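Local coordinates for conserved domain protein (Porphyromonas gingivalis, PDB 3PNN) that probably transfers a sugar unit from a nucleotide-activated donor to form a glycosidic linkage, as a cytoplasmic enzyme with an alpha/beta/alpha Rossmann-like fold, at residues M4-F9 / A46-L51; V10-M15 / L51-R56; G32-D37 / L68-G73; H105-G110 / D223-S228; D124-R129 / R272-T277. All blocks are in the same frame, centred on the assembly; numbering follows the deposited sequence.

Interaction 1: residues M4-F9 / A46-L51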
# COMPACT_ATOMS: atom_id res chain seq x y z
N MSE A 4 8.92 -21.58 4.14
CA MSE A 4 9.00 -20.14 3.96
C MSE A 4 7.77 -19.42 4.52
O MSE A 4 6.64 -19.92 4.41
CB MSE A 4 9.19 -19.81 2.47
CG MSE A 4 9.29 -18.32 2.14
SE MSE A 4 7.55 -17.51 1.80
CE MSE A 4 7.02 -18.57 0.25
N LYS A 5 8.00 -18.25 5.11
CA LYS A 5 6.94 -17.36 5.52
C LYS A 5 7.15 -16.05 4.76
O LYS A 5 8.29 -15.59 4.64
CB LYS A 5 6.98 -17.09 7.02
CG LYS A 5 6.69 -18.32 7.89
CD LYS A 5 6.93 -18.00 9.37
CE LYS A 5 6.30 -19.04 10.29
NZ LYS A 5 4.93 -18.65 10.72
N PRO A 6 6.07 -15.46 4.24
CA PRO A 6 6.24 -14.26 3.42
C PRO A 6 6.54 -13.02 4.25
O PRO A 6 6.30 -12.97 5.46
CB PRO A 6 4.88 -14.13 2.71
CG PRO A 6 3.90 -14.76 3.68
CD PRO A 6 4.66 -15.81 4.47
N THR A 7 7.08 -12.00 3.58
CA THR A 7 7.47 -10.76 4.22
C THR A 7 6.36 -9.72 4.07
O THR A 7 5.73 -9.63 3.01
CB THR A 7 8.77 -10.25 3.56
OG1 THR A 7 9.84 -11.14 3.91
CG2 THR A 7 9.12 -8.81 3.99
N LEU A 8 6.11 -8.94 5.12
CA LEU A 8 5.23 -7.78 5.00
C LEU A 8 6.06 -6.49 4.85
O LEU A 8 6.84 -6.14 5.73
CB LEU A 8 4.30 -7.66 6.23
CG LEU A 8 3.34 -6.46 6.18
CD1 LEU A 8 2.33 -6.64 5.05
CD2 LEU A 8 2.61 -6.32 7.50
N PHE A 9 5.89 -5.80 3.73
CA PHE A 9 6.69 -4.62 3.42
C PHE A 9 5.73 -3.45 3.58
O PHE A 9 4.75 -3.34 2.84
CB PHE A 9 7.20 -4.73 1.97
CG PHE A 9 8.21 -3.67 1.56
CD1 PHE A 9 8.69 -2.73 2.46
CD2 PHE A 9 8.69 -3.64 0.25
CE1 PHE A 9 9.64 -1.77 2.08
CE2 PHE A 9 9.63 -2.69 -0.13
CZ PHE A 9 10.10 -1.75 0.79
N ALA A 46 -1.86 -13.99 10.36
CA ALA A 46 -2.00 -14.60 9.03
C ALA A 46 -0.78 -15.42 8.61
O ALA A 46 -0.82 -16.13 7.61
CB ALA A 46 -2.30 -13.53 7.98
N GLY A 47 0.31 -15.31 9.36
CA GLY A 47 1.47 -16.14 9.10
C GLY A 47 2.60 -15.48 8.33
O GLY A 47 3.46 -16.17 7.77
N PHE A 48 2.62 -14.14 8.31
CA PHE A 48 3.77 -13.43 7.75
C PHE A 48 4.97 -13.63 8.67
O PHE A 48 4.80 -13.71 9.88
CB PHE A 48 3.46 -11.94 7.56
CG PHE A 48 2.62 -11.65 6.35
CD1 PHE A 48 3.22 -11.29 5.15
CD2 PHE A 48 1.24 -11.77 6.41
CE1 PHE A 48 2.45 -11.04 4.02
CE2 PHE A 48 0.45 -11.52 5.27
CZ PHE A 48 1.07 -11.16 4.09
N GLY A 49 6.16 -13.72 8.09
CA GLY A 49 7.35 -14.10 8.85
C GLY A 49 8.23 -12.97 9.34
O GLY A 49 9.02 -13.16 10.26
N ARG A 50 8.11 -11.80 8.72
CA ARG A 50 8.94 -10.66 9.10
C ARG A 50 8.35 -9.38 8.54
O ARG A 50 7.56 -9.42 7.57
CB ARG A 50 10.37 -10.83 8.57
CG ARG A 50 10.47 -10.78 7.05
CD ARG A 50 11.74 -11.46 6.54
NE ARG A 50 11.77 -12.86 6.94
CZ ARG A 50 11.00 -13.82 6.42
NH1 ARG A 50 10.12 -13.54 5.45
NH2 ARG A 50 11.11 -15.06 6.87
N LEU A 51 8.72 -8.26 9.15
CA LEU A 51 8.31 -6.95 8.69
C LEU A 51 9.49 -6.16 8.15
O LEU A 51 10.58 -6.16 8.73
CB LEU A 51 7.72 -6.14 9.84
CG LEU A 51 6.71 -6.79 10.77
CD1 LEU A 51 6.27 -5.74 11.82
CD2 LEU A 51 5.51 -7.32 9.99
O HOH W 1 11.06 -17.57 5.35
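Lys5-Leu8 and Gly47-Leu51 run in the same general sense, 47° apart end to end, and close into a parallel pair at Leu8 and Leu51, where Leu8 N donates to Arg50 O at 2.9 Å. Ahead of that pair, Gly49 N reaches Pro6 O at 2.7 Å. The side chain of Arg50 bends at chi3 (59°), which brings NH1 onto two acceptors of the facing segment. Arg50 NH1 donates to Lys5 O at 2.9 Å and to Thr7 OG1 at 2.9 Å, both within 8° of the guanidinium plane, while NH2 and Lys5 N share one water. Thr7 OG1 is also hydrogen-bonded to Glu116, whose carboxylate is a long, weak ion partner of Arg50. On the other side of the backbone, Pro6 CG lies over one face of the Phe48 ring, a CH-pi contact with CG 4.2 Å from the centroid. Leu8 CB meets the same ring at CD1, and Leu8 CD2 and Leu51 CD2 lie alongside each other. Gly47 closes helix 35-46 with a Schellman motif, so the contact marks the return from that helix into strand 50-55; Phe48 packs on Ala136 of helix 129-140, and strand 118-122 flanks strand 7-11.

Interaction 2: residues V10-M15 / L51-R56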
# COMPACT_ATOMS: atom_id res chain seq x y z
N VAL A 10 5.99 -2.61 4.58
CA VAL A 10 5.10 -1.51 4.90
C VAL A 10 5.63 -0.18 4.36
O VAL A 10 6.76 0.24 4.67
CB VAL A 10 4.87 -1.40 6.43
CG1 VAL A 10 3.96 -0.21 6.74
CG2 VAL A 10 4.28 -2.71 7.00
N LEU A 11 4.81 0.49 3.55
CA LEU A 11 5.19 1.81 3.01
C LEU A 11 5.01 2.91 4.06
O LEU A 11 3.93 3.48 4.20
CB LEU A 11 4.35 2.13 1.76
CG LEU A 11 4.48 1.13 0.62
CD1 LEU A 11 3.61 1.57 -0.55
CD2 LEU A 11 5.94 0.99 0.19
N ALA A 12 6.08 3.20 4.78
CA ALA A 12 6.01 4.12 5.91
C ALA A 12 6.81 5.41 5.70
O ALA A 12 7.07 6.17 6.63
CB ALA A 12 6.47 3.41 7.19
N ALA A 13 7.20 5.67 4.46
CA ALA A 13 8.13 6.74 4.18
C ALA A 13 7.47 8.11 4.33
O ALA A 13 8.14 9.12 4.48
CB ALA A 13 8.73 6.57 2.79
N GLY A 14 6.13 8.12 4.32
CA GLY A 14 5.37 9.35 4.43
C GLY A 14 5.01 9.75 5.85
O GLY A 14 4.28 10.73 6.06
N MSE A 15 5.51 9.01 6.84
CA MSE A 15 5.13 9.22 8.25
C MSE A 15 5.83 10.35 8.97
O MSE A 15 5.52 10.63 10.14
CB MSE A 15 5.38 7.97 9.08
CG MSE A 15 5.12 6.70 8.37
SE MSE A 15 4.06 5.62 9.51
CE MSE A 15 2.45 6.75 9.24
N LEU A 51 8.72 -8.26 9.15
CA LEU A 51 8.31 -6.95 8.69
C LEU A 51 9.49 -6.16 8.15
O LEU A 51 10.58 -6.16 8.73
CB LEU A 51 7.72 -6.14 9.84
CG LEU A 51 6.71 -6.79 10.77
CD1 LEU A 51 6.27 -5.74 11.82
CD2 LEU A 51 5.51 -7.32 9.99
N VAL A 52 9.26 -5.47 7.04
CA VAL A 52 10.21 -4.47 6.57
C VAL A 52 9.47 -3.14 6.43
O VAL A 52 8.39 -3.09 5.82
CB VAL A 52 10.83 -4.88 5.21
CG1 VAL A 52 11.71 -3.75 4.65
CG2 VAL A 52 11.63 -6.18 5.36
N PHE A 53 10.03 -2.08 7.01
CA PHE A 53 9.47 -0.74 6.87
C PHE A 53 10.39 0.10 6.01
O PHE A 53 11.59 0.16 6.29
CB PHE A 53 9.34 -0.04 8.24
CG PHE A 53 8.41 -0.74 9.19
CD1 PHE A 53 7.04 -0.45 9.18
CD2 PHE A 53 8.89 -1.70 10.08
CE1 PHE A 53 6.17 -1.10 10.06
CE2 PHE A 53 8.02 -2.36 10.96
CZ PHE A 53 6.66 -2.06 10.95
N VAL A 54 9.85 0.74 4.98
CA VAL A 54 10.63 1.80 4.34
C VAL A 54 10.26 3.13 5.00
O VAL A 54 9.09 3.50 5.05
CB VAL A 54 10.43 1.86 2.81
CG1 VAL A 54 8.96 1.96 2.44
CG2 VAL A 54 11.26 3.01 2.21
N ILE A 55 11.27 3.82 5.53
CA ILE A 55 11.08 5.12 6.17
C ILE A 55 12.11 6.08 5.60
O ILE A 55 12.74 5.78 4.58
CB ILE A 55 11.24 5.03 7.71
CG1 ILE A 55 12.65 4.57 8.09
CG2 ILE A 55 10.18 4.09 8.32
CD1 ILE A 55 12.98 4.88 9.57
N ARG A 56 12.29 7.25 6.23
CA ARG A 56 13.39 8.14 5.85
C ARG A 56 14.26 8.43 7.07
O ARG A 56 13.79 8.33 8.20
CB ARG A 56 12.85 9.42 5.21
CG ARG A 56 11.86 9.11 4.09
CD ARG A 56 11.45 10.33 3.25
NE ARG A 56 10.46 9.90 2.26
CZ ARG A 56 9.30 10.52 2.03
NH1 ARG A 56 8.99 11.64 2.69
NH2 ARG A 56 8.46 10.03 1.13
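Val10 and Phe53 form the first shell, side by side and pointing the same way, with Val10 CB 3.6 Å from Phe53 CD1. Their neighbours Leu11 and Val54 do likewise on the other face of the strands, Leu11 CD2 meeting Val54 CG1 at 3.9 Å. The backbone fixes this pairing: Val10 N donates to Val52 O at 2.7 Å, and Val54 N returns a bond to Val10 O at 3.1 Å. The last bond of the pairing is weak: Ala12 N meets Val54 O with an N-H...O angle of 129°. Ala12 CB touches Ile55 CG2 and approaches the edge of the Phe53 ring. At the end of the contact, Arg56 is extended from CG to NE and lays its guanidinium under the Ala13 carbonyl, so that Ala13 O stands 3.0 Å from its plane, over the centre. That oxygen faces the flat cation rather than its N-H groups; NH2 is directed to Gln82 and to a bound glycerol. Further out, Phe63 of helix 60-71 meets the Phe53 ring edge to face, and Val54 packs on Val80 of the next strand. Adjacent parallel strands 7-11 and 50-55, joined through helix 35-46, make the beta-alpha-beta crossover expected of a Rossmann-like fold. Such folds commonly bind nucleotides near the C-terminal ends of these strands, so the loop after strand 7-11 may border the donor site.

Interaction 3: residues G32-D37 / L68-G73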
# COMPACT_ATOMS: atom_id res chain seq x y z
N GLY A 32 -5.80 2.28 22.42
CA GLY A 32 -4.79 3.25 22.05
C GLY A 32 -3.83 2.78 20.98
O GLY A 32 -2.79 3.40 20.76
N ASP A 33 -4.17 1.68 20.29
CA ASP A 33 -3.33 1.20 19.19
C ASP A 33 -3.61 1.96 17.88
O ASP A 33 -4.72 2.44 17.65
CB ASP A 33 -3.53 -0.30 19.00
CG ASP A 33 -3.20 -1.09 20.27
OD1 ASP A 33 -1.99 -1.26 20.57
OD2 ASP A 33 -4.13 -1.54 20.97
N THR A 34 -2.58 2.06 17.03
CA THR A 34 -2.68 2.75 15.75
C THR A 34 -3.21 1.82 14.65
O THR A 34 -3.23 0.61 14.81
CB THR A 34 -1.30 3.24 15.29
OG1 THR A 34 -0.47 2.10 15.02
CG2 THR A 34 -0.65 4.09 16.40
N ILE A 35 -3.60 2.40 13.52
CA ILE A 35 -4.02 1.57 12.39
C ILE A 35 -2.90 0.61 11.98
O ILE A 35 -3.16 -0.57 11.71
CB ILE A 35 -4.45 2.43 11.20
CG1 ILE A 35 -5.82 3.04 11.50
CG2 ILE A 35 -4.52 1.58 9.92
CD1 ILE A 35 -6.27 4.04 10.50
N MSE A 36 -1.67 1.10 11.94
CA MSE A 36 -0.53 0.25 11.62
C MSE A 36 -0.46 -0.97 12.54
O MSE A 36 -0.16 -2.08 12.09
CB MSE A 36 0.79 1.04 11.69
CG MSE A 36 2.01 0.14 11.52
SE MSE A 36 3.64 1.10 11.96
CE MSE A 36 3.50 2.44 10.58
N ASP A 37 -0.73 -0.75 13.82
CA ASP A 37 -0.76 -1.84 14.80
C ASP A 37 -1.75 -2.94 14.43
O ASP A 37 -1.44 -4.13 14.58
CB ASP A 37 -1.12 -1.32 16.20
CG ASP A 37 -0.01 -0.47 16.84
OD1 ASP A 37 1.17 -0.58 16.42
OD2 ASP A 37 -0.34 0.31 17.76
N LEU A 68 9.17 0.83 16.42
CA LEU A 68 9.86 -0.46 16.44
C LEU A 68 9.80 -1.15 17.80
O LEU A 68 9.81 -2.38 17.89
CB LEU A 68 11.32 -0.35 15.98
CG LEU A 68 11.50 -0.21 14.47
CD1 LEU A 68 12.94 -0.57 14.08
CD2 LEU A 68 10.50 -1.09 13.72
N THR A 69 9.77 -0.36 18.87
CA THR A 69 9.73 -0.92 20.21
C THR A 69 8.43 -1.69 20.45
O THR A 69 8.37 -2.57 21.30
CB THR A 69 9.82 0.18 21.28
OG1 THR A 69 8.86 1.20 20.99
CG2 THR A 69 11.22 0.79 21.31
N LYS A 70 7.39 -1.35 19.69
CA LYS A 70 6.11 -2.06 19.85
C LYS A 70 6.18 -3.48 19.30
O LYS A 70 5.49 -4.38 19.80
CB LYS A 70 4.98 -1.28 19.16
CG LYS A 70 4.57 0.01 19.88
CD LYS A 70 3.30 0.65 19.29
CE LYS A 70 3.55 1.26 17.92
NZ LYS A 70 2.33 1.93 17.34
N TYR A 71 7.01 -3.69 18.28
CA TYR A 71 7.01 -4.97 17.55
C TYR A 71 8.23 -5.85 17.83
O TYR A 71 8.19 -7.05 17.59
CB TYR A 71 6.89 -4.74 16.04
CG TYR A 71 5.82 -3.75 15.64
CD1 TYR A 71 4.57 -3.77 16.24
CD2 TYR A 71 6.07 -2.79 14.66
CE1 TYR A 71 3.59 -2.86 15.88
CE2 TYR A 71 5.09 -1.87 14.29
CZ TYR A 71 3.85 -1.91 14.90
OH TYR A 71 2.88 -0.99 14.56
N GLU A 72 9.32 -5.26 18.32
CA GLU A 72 10.55 -6.03 18.50
C GLU A 72 10.30 -7.23 19.40
O GLU A 72 9.62 -7.14 20.43
CB GLU A 72 11.67 -5.16 19.07
CG GLU A 72 13.03 -5.88 19.11
CD GLU A 72 14.10 -5.07 19.82
OE1 GLU A 72 14.88 -4.39 19.12
OE2 GLU A 72 14.16 -5.12 21.08
N GLY A 73 10.85 -8.38 19.02
CA GLY A 73 10.62 -9.57 19.80
C GLY A 73 9.30 -10.27 19.51
O GLY A 73 9.17 -11.45 19.82
O HOH W 2 2.27 2.79 14.58
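Lys70 reaches across to the carboxylate of Asp37, and its path can be followed from CB outward. CG stands anti to the carbonyl carbon (chi1 -71°), and a bend at chi3 turns the remainder toward Asp37. Lys70 CD then comes within 3.8 Å of Asp37 OD1, and Lys70 CE within 3.4 Å of the same oxygen. Lys70 NZ completes the salt bridge: it meets Asp37 OD1 at 2.9 Å on the syn side, 20° out of the carboxylate plane, and makes a weaker bond to OD2. A water accepts from NZ and is hydrogen-bonded to Thr34 OG1. Thr34 and Asp37 form a capping box at the start of helix 35-46, Asp37 N donating to Thr34 OG1 and Thr34 N to Asp37 OD2, so the carboxylate gripped by Lys70 also closes the capping box, with Thr34 as the N-cap. Tyr71 supplies another donor to OD1, its OH lying 2.6 Å from Asp37 OD1 and nearly on the C-O line, with ring and carboxylate planes 86° apart. The selenium of Met36 lies at the edge of the Tyr71 ring, 5.3 Å from its centroid, a Met-aromatic contact; Phe303 meets that ring edge to face.

Interaction 4: residues H105-G110 / D223-S228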
# COMPACT_ATOMS: atom_id res chain seq x y z
N HIS A 105 9.30 3.94 -6.03
CA HIS A 105 10.70 4.20 -5.64
C HIS A 105 10.92 3.74 -4.19
O HIS A 105 11.94 3.14 -3.86
CB HIS A 105 11.09 5.66 -5.82
CG HIS A 105 12.45 6.01 -5.29
ND1 HIS A 105 12.63 6.71 -4.11
CD2 HIS A 105 13.69 5.75 -5.77
CE1 HIS A 105 13.93 6.86 -3.89
NE2 HIS A 105 14.59 6.30 -4.89
N ALA A 106 9.96 4.03 -3.32
CA ALA A 106 9.97 3.50 -1.96
C ALA A 106 10.06 1.97 -1.94
O ALA A 106 10.81 1.40 -1.15
CB ALA A 106 8.74 3.98 -1.20
N VAL A 107 9.30 1.29 -2.80
CA VAL A 107 9.37 -0.16 -2.90
C VAL A 107 10.78 -0.64 -3.27
O VAL A 107 11.30 -1.61 -2.70
CB VAL A 107 8.34 -0.73 -3.92
CG1 VAL A 107 8.61 -2.21 -4.18
CG2 VAL A 107 6.91 -0.54 -3.41
N LEU A 108 11.40 0.03 -4.24
CA LEU A 108 12.76 -0.33 -4.66
C LEU A 108 13.75 -0.34 -3.49
O LEU A 108 14.77 -1.02 -3.55
CB LEU A 108 13.26 0.62 -5.75
CG LEU A 108 12.78 0.30 -7.17
CD1 LEU A 108 13.14 1.41 -8.12
CD2 LEU A 108 13.38 -1.03 -7.64
N MSE A 109 13.47 0.42 -2.44
CA MSE A 109 14.39 0.47 -1.29
C MSE A 109 14.50 -0.89 -0.56
O MSE A 109 15.48 -1.14 0.15
CB MSE A 109 13.97 1.56 -0.30
CG MSE A 109 13.94 2.98 -0.90
SE MSE A 109 15.63 3.64 -1.61
CE MSE A 109 15.35 3.08 -3.47
N GLY A 110 13.50 -1.75 -0.75
CA GLY A 110 13.49 -3.06 -0.11
C GLY A 110 14.21 -4.17 -0.88
O GLY A 110 14.24 -5.32 -0.45
N ASP A 223 11.55 -10.60 -8.34
CA ASP A 223 11.81 -10.14 -9.72
C ASP A 223 11.11 -8.80 -9.95
O ASP A 223 11.46 -8.05 -10.85
CB ASP A 223 11.32 -11.16 -10.75
CG ASP A 223 9.96 -11.73 -10.40
OD1 ASP A 223 8.95 -11.32 -11.03
OD2 ASP A 223 9.89 -12.56 -9.47
N TYR A 224 10.10 -8.51 -9.15
CA TYR A 224 9.40 -7.23 -9.26
C TYR A 224 10.36 -6.06 -9.05
O TYR A 224 10.22 -5.02 -9.68
CB TYR A 224 8.22 -7.14 -8.26
CG TYR A 224 7.43 -5.85 -8.46
CD1 TYR A 224 6.62 -5.69 -9.58
CD2 TYR A 224 7.51 -4.81 -7.54
CE1 TYR A 224 5.90 -4.51 -9.78
CE2 TYR A 224 6.78 -3.61 -7.74
CZ TYR A 224 5.98 -3.49 -8.86
OH TYR A 224 5.25 -2.34 -9.09
N PHE A 225 11.35 -6.22 -8.17
CA PHE A 225 12.33 -5.14 -8.00
C PHE A 225 13.09 -4.86 -9.30
O PHE A 225 13.39 -3.72 -9.63
CB PHE A 225 13.33 -5.45 -6.89
CG PHE A 225 12.70 -5.63 -5.53
CD1 PHE A 225 12.05 -4.58 -4.90
CD2 PHE A 225 12.82 -6.84 -4.86
CE1 PHE A 225 11.48 -4.75 -3.63
CE2 PHE A 225 12.26 -7.02 -3.60
CZ PHE A 225 11.58 -5.96 -2.97
N ASP A 226 13.44 -5.92 -10.01
CA ASP A 226 14.21 -5.78 -11.25
C ASP A 226 13.39 -5.11 -12.35
O ASP A 226 13.89 -4.25 -13.08
CB ASP A 226 14.70 -7.15 -11.75
CG ASP A 226 15.72 -7.78 -10.81
OD1 ASP A 226 16.48 -7.03 -10.16
OD2 ASP A 226 15.74 -9.02 -10.71
N TYR A 227 12.13 -5.53 -12.49
CA TYR A 227 11.27 -4.89 -13.49
C TYR A 227 11.07 -3.42 -13.12
O TYR A 227 11.06 -2.55 -13.99
CB TYR A 227 9.91 -5.60 -13.59
CG TYR A 227 9.99 -6.99 -14.19
CD1 TYR A 227 10.66 -7.22 -15.39
CD2 TYR A 227 9.38 -8.07 -13.56
CE1 TYR A 227 10.73 -8.51 -15.94
CE2 TYR A 227 9.44 -9.35 -14.10
CZ TYR A 227 10.11 -9.56 -15.28
OH TYR A 227 10.15 -10.84 -15.81
N SER A 228 10.90 -3.15 -11.82
CA SER A 228 10.71 -1.77 -11.37
C SER A 228 11.93 -0.93 -11.66
O SER A 228 11.82 0.25 -11.98
CB SER A 228 10.43 -1.69 -9.87
OG SER A 228 9.20 -2.30 -9.52
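Phe225 CG stands anti to its carbonyl carbon (chi1 -61°), which turns the ring toward Val107 and Gly110, while Val107 CG1, anti to the amide nitrogen (chi1 170°), extends to meet it. The contact is a helix-to-helix packing within the alpha/beta/alpha framework, setting the C-terminal end of helix 103-108 against the first turns of helix 223-239; the nearest CA pair, Leu108 and Phe225, is 5.9 Å apart. The Phe225 side chain crosses that of Val107 at about a right angle, with Val107 CG1 3.9 Å from Phe225 CE1. Val107 O approaches the same ring at its edge, near the ring plane, 3.3 Å from Phe225 CE1. Further round, Gly110 O sits 3.7 Å from Phe225 CZ. Val107 CG1 also reaches the edge of the Tyr224 ring, at CE2. The second aromatic is tied down from outside: Tyr224 OH is hydrogen-bonded to Asn104, its ring stacks with Phe220, and Ile249 of helix 249-259 touches both Val107 and Tyr224. The Phe225 ring has its own neighbour outside, Phe118, with the two planes nearly parallel. Leu108 takes part through one methyl, CD2, which lies 3.8 Å from Ser228 CB and 3.3 Å from the backbone oxygen Phe225 O.

Interaction 5: residues D124-R129 / R272-T277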
# COMPACT_ATOMS: atom_id res chain seq x y z
N ASP A 124 -1.19 3.42 6.95
CA ASP A 124 -2.26 4.06 7.71
C ASP A 124 -3.64 3.72 7.14
O ASP A 124 -4.59 4.48 7.29
CB ASP A 124 -2.04 5.58 7.73
CG ASP A 124 -2.67 6.26 8.93
OD1 ASP A 124 -2.90 5.60 9.98
OD2 ASP A 124 -2.93 7.48 8.83
N ASP A 125 -3.74 2.57 6.47
CA ASP A 125 -5.04 2.04 6.03
C ASP A 125 -5.35 0.75 6.77
O ASP A 125 -4.45 -0.05 7.04
CB ASP A 125 -5.06 1.77 4.52
CG ASP A 125 -5.13 3.05 3.70
OD1 ASP A 125 -6.23 3.62 3.56
OD2 ASP A 125 -4.08 3.51 3.23
N PHE A 126 -6.63 0.55 7.09
CA PHE A 126 -7.09 -0.67 7.72
C PHE A 126 -7.62 -1.63 6.66
O PHE A 126 -8.63 -1.35 5.99
CB PHE A 126 -8.15 -0.37 8.80
CG PHE A 126 -8.65 -1.59 9.53
CD1 PHE A 126 -8.11 -1.94 10.78
CD2 PHE A 126 -9.67 -2.37 9.00
CE1 PHE A 126 -8.58 -3.06 11.47
CE2 PHE A 126 -10.15 -3.49 9.69
CZ PHE A 126 -9.60 -3.84 10.92
N TYR A 127 -6.95 -2.77 6.51
CA TYR A 127 -7.26 -3.70 5.43
C TYR A 127 -8.21 -4.84 5.86
O TYR A 127 -8.92 -5.41 5.03
CB TYR A 127 -5.97 -4.27 4.87
CG TYR A 127 -5.16 -3.23 4.13
CD1 TYR A 127 -5.46 -2.91 2.80
CD2 TYR A 127 -4.12 -2.54 4.75
CE1 TYR A 127 -4.73 -1.95 2.11
CE2 TYR A 127 -3.38 -1.58 4.06
CZ TYR A 127 -3.69 -1.30 2.74
OH TYR A 127 -2.97 -0.35 2.04
N GLY A 128 -8.20 -5.17 7.14
CA GLY A 128 -9.04 -6.24 7.67
C GLY A 128 -8.36 -7.61 7.64
O GLY A 128 -7.56 -7.90 6.76
N ARG A 129 -8.69 -8.45 8.61
CA ARG A 129 -7.97 -9.71 8.79
C ARG A 129 -7.97 -10.60 7.56
O ARG A 129 -6.93 -11.17 7.21
CB ARG A 129 -8.56 -10.48 9.97
CG ARG A 129 -7.80 -11.75 10.28
CD ARG A 129 -8.31 -12.32 11.61
NE ARG A 129 -7.63 -13.56 11.97
CZ ARG A 129 -8.00 -14.34 12.99
NH1 ARG A 129 -9.05 -14.00 13.72
NH2 ARG A 129 -7.32 -15.45 13.26
N ARG A 272 -13.36 -5.71 4.91
CA ARG A 272 -13.74 -4.36 4.52
C ARG A 272 -12.68 -3.34 4.96
O ARG A 272 -12.28 -3.32 6.12
CB ARG A 272 -15.09 -4.01 5.14
CG ARG A 272 -16.22 -4.90 4.62
CD ARG A 272 -16.79 -4.30 3.36
NE ARG A 272 -17.40 -3.01 3.67
CZ ARG A 272 -18.70 -2.82 3.91
NH1 ARG A 272 -19.15 -1.61 4.20
NH2 ARG A 272 -19.55 -3.85 3.84
N TRP A 273 -12.26 -2.49 4.02
CA TRP A 273 -11.29 -1.43 4.26
C TRP A 273 -11.92 -0.30 5.06
O TRP A 273 -13.10 0.02 4.90
CB TRP A 273 -10.79 -0.88 2.93
CG TRP A 273 -10.04 0.45 3.05
CD1 TRP A 273 -8.70 0.62 3.19
CD2 TRP A 273 -10.62 1.76 3.04
NE1 TRP A 273 -8.40 1.96 3.28
CE2 TRP A 273 -9.56 2.68 3.19
CE3 TRP A 273 -11.92 2.25 2.92
CZ2 TRP A 273 -9.76 4.06 3.22
CZ3 TRP A 273 -12.13 3.62 2.95
CH2 TRP A 273 -11.05 4.51 3.11
N PHE A 274 -11.14 0.31 5.93
CA PHE A 274 -11.45 1.68 6.32
C PHE A 274 -10.22 2.52 6.61
O PHE A 274 -9.11 2.01 6.78
CB PHE A 274 -12.48 1.78 7.44
CG PHE A 274 -12.23 0.86 8.57
CD1 PHE A 274 -11.40 1.24 9.62
CD2 PHE A 274 -12.86 -0.38 8.62
CE1 PHE A 274 -11.19 0.39 10.71
CE2 PHE A 274 -12.65 -1.23 9.70
CZ PHE A 274 -11.82 -0.85 10.74
N GLY A 275 -10.42 3.83 6.64
CA GLY A 275 -9.31 4.75 6.72
C GLY A 275 -9.85 6.15 6.81
O GLY A 275 -11.03 6.40 6.56
N VAL A 276 -8.98 7.07 7.20
CA VAL A 276 -9.39 8.45 7.40
C VAL A 276 -8.95 9.25 6.20
O VAL A 276 -7.78 9.59 6.07
CB VAL A 276 -8.75 9.03 8.68
CG1 VAL A 276 -9.13 10.51 8.87
CG2 VAL A 276 -9.13 8.20 9.89
N THR A 277 -9.88 9.53 5.29
CA THR A 277 -9.56 10.37 4.13
C THR A 277 -9.70 11.84 4.49
O THR A 277 -8.83 12.65 4.20
CB THR A 277 -10.47 10.05 2.91
OG1 THR A 277 -10.50 8.63 2.71
CG2 THR A 277 -9.93 10.72 1.66
O HOH W 3 -6.49 6.37 8.16
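The rings of Phe126 and Phe274 lie one over the other in an offset stack, centroids 4.0 Å apart and planes 11° from parallel, each presenting one face to the other. Arg272 O comes to the edge of the Phe126 ring, and Phe126 CB also sits over the face of the Phe274 ring, adding a CH-pi contact. The two first torsions differ: Phe126 CG is anti to the amide nitrogen, whereas Phe274 CG lies between nitrogen and carbonyl carbon (chi1 46°), and the two side chains come to point the same way. The third flat group, the Trp273 indole, takes Asp125 at its edge and has Gly275 N over one face, offset toward the rim. Trp273 NE1 donates to Asp125 OD1 at 2.7 Å, in the indole plane but on the anti side of the carboxylate and 31° out of its plane; Asp125 OD2 is held by Asn122. In the backbone, a single antiparallel hydrogen-bonded pair joins the loops: Phe126 N gives to Phe274 O at 2.9 Å, and Phe274 N to Phe126 O at 3.0 Å. A water links Asp124 O to Val276 N beyond it. Glycerol molecules, probably from the crystallisation liquor, bond to Asp124 and Asp125, consistent with a polar pocket beside this contact. The 124-129 loop leads from strand 118-122 into helix 129-140, and the 272-277 loop from strand 263-268 toward helix 282-294, whose Leu289 touches both stacked phenylalanines; Tyr38 of helix 35-46 packs on Phe126, and Arg168 of strand 166-173 makes a cation-pi contact with Trp273.

Overall arrangement
Interactions 1 and 2 are successive parts of one parallel pair, strands 7-11 and 50-55; they share Leu51, and their centres lie about 15 Å apart. Interaction 3 joins the start of helix 35-46, the connection between those strands, to the end of helix 60-71, and touches interaction 2 where Phe53 meets Met36 and Tyr71. Interaction 4 reaches the strand pair through Phe9, Leu11 and Val54, while interaction 5 meets interaction 3 at Ile35; the centres of 4 and 5 are about 24 Å apart, on opposite sides of the chain's centre. Along the chain, interactions 1 to 3 alternate their segments within the first 73 residues, whereas 4 and 5 bring later elements back, tying the C-terminal part to the Rossmann-like core.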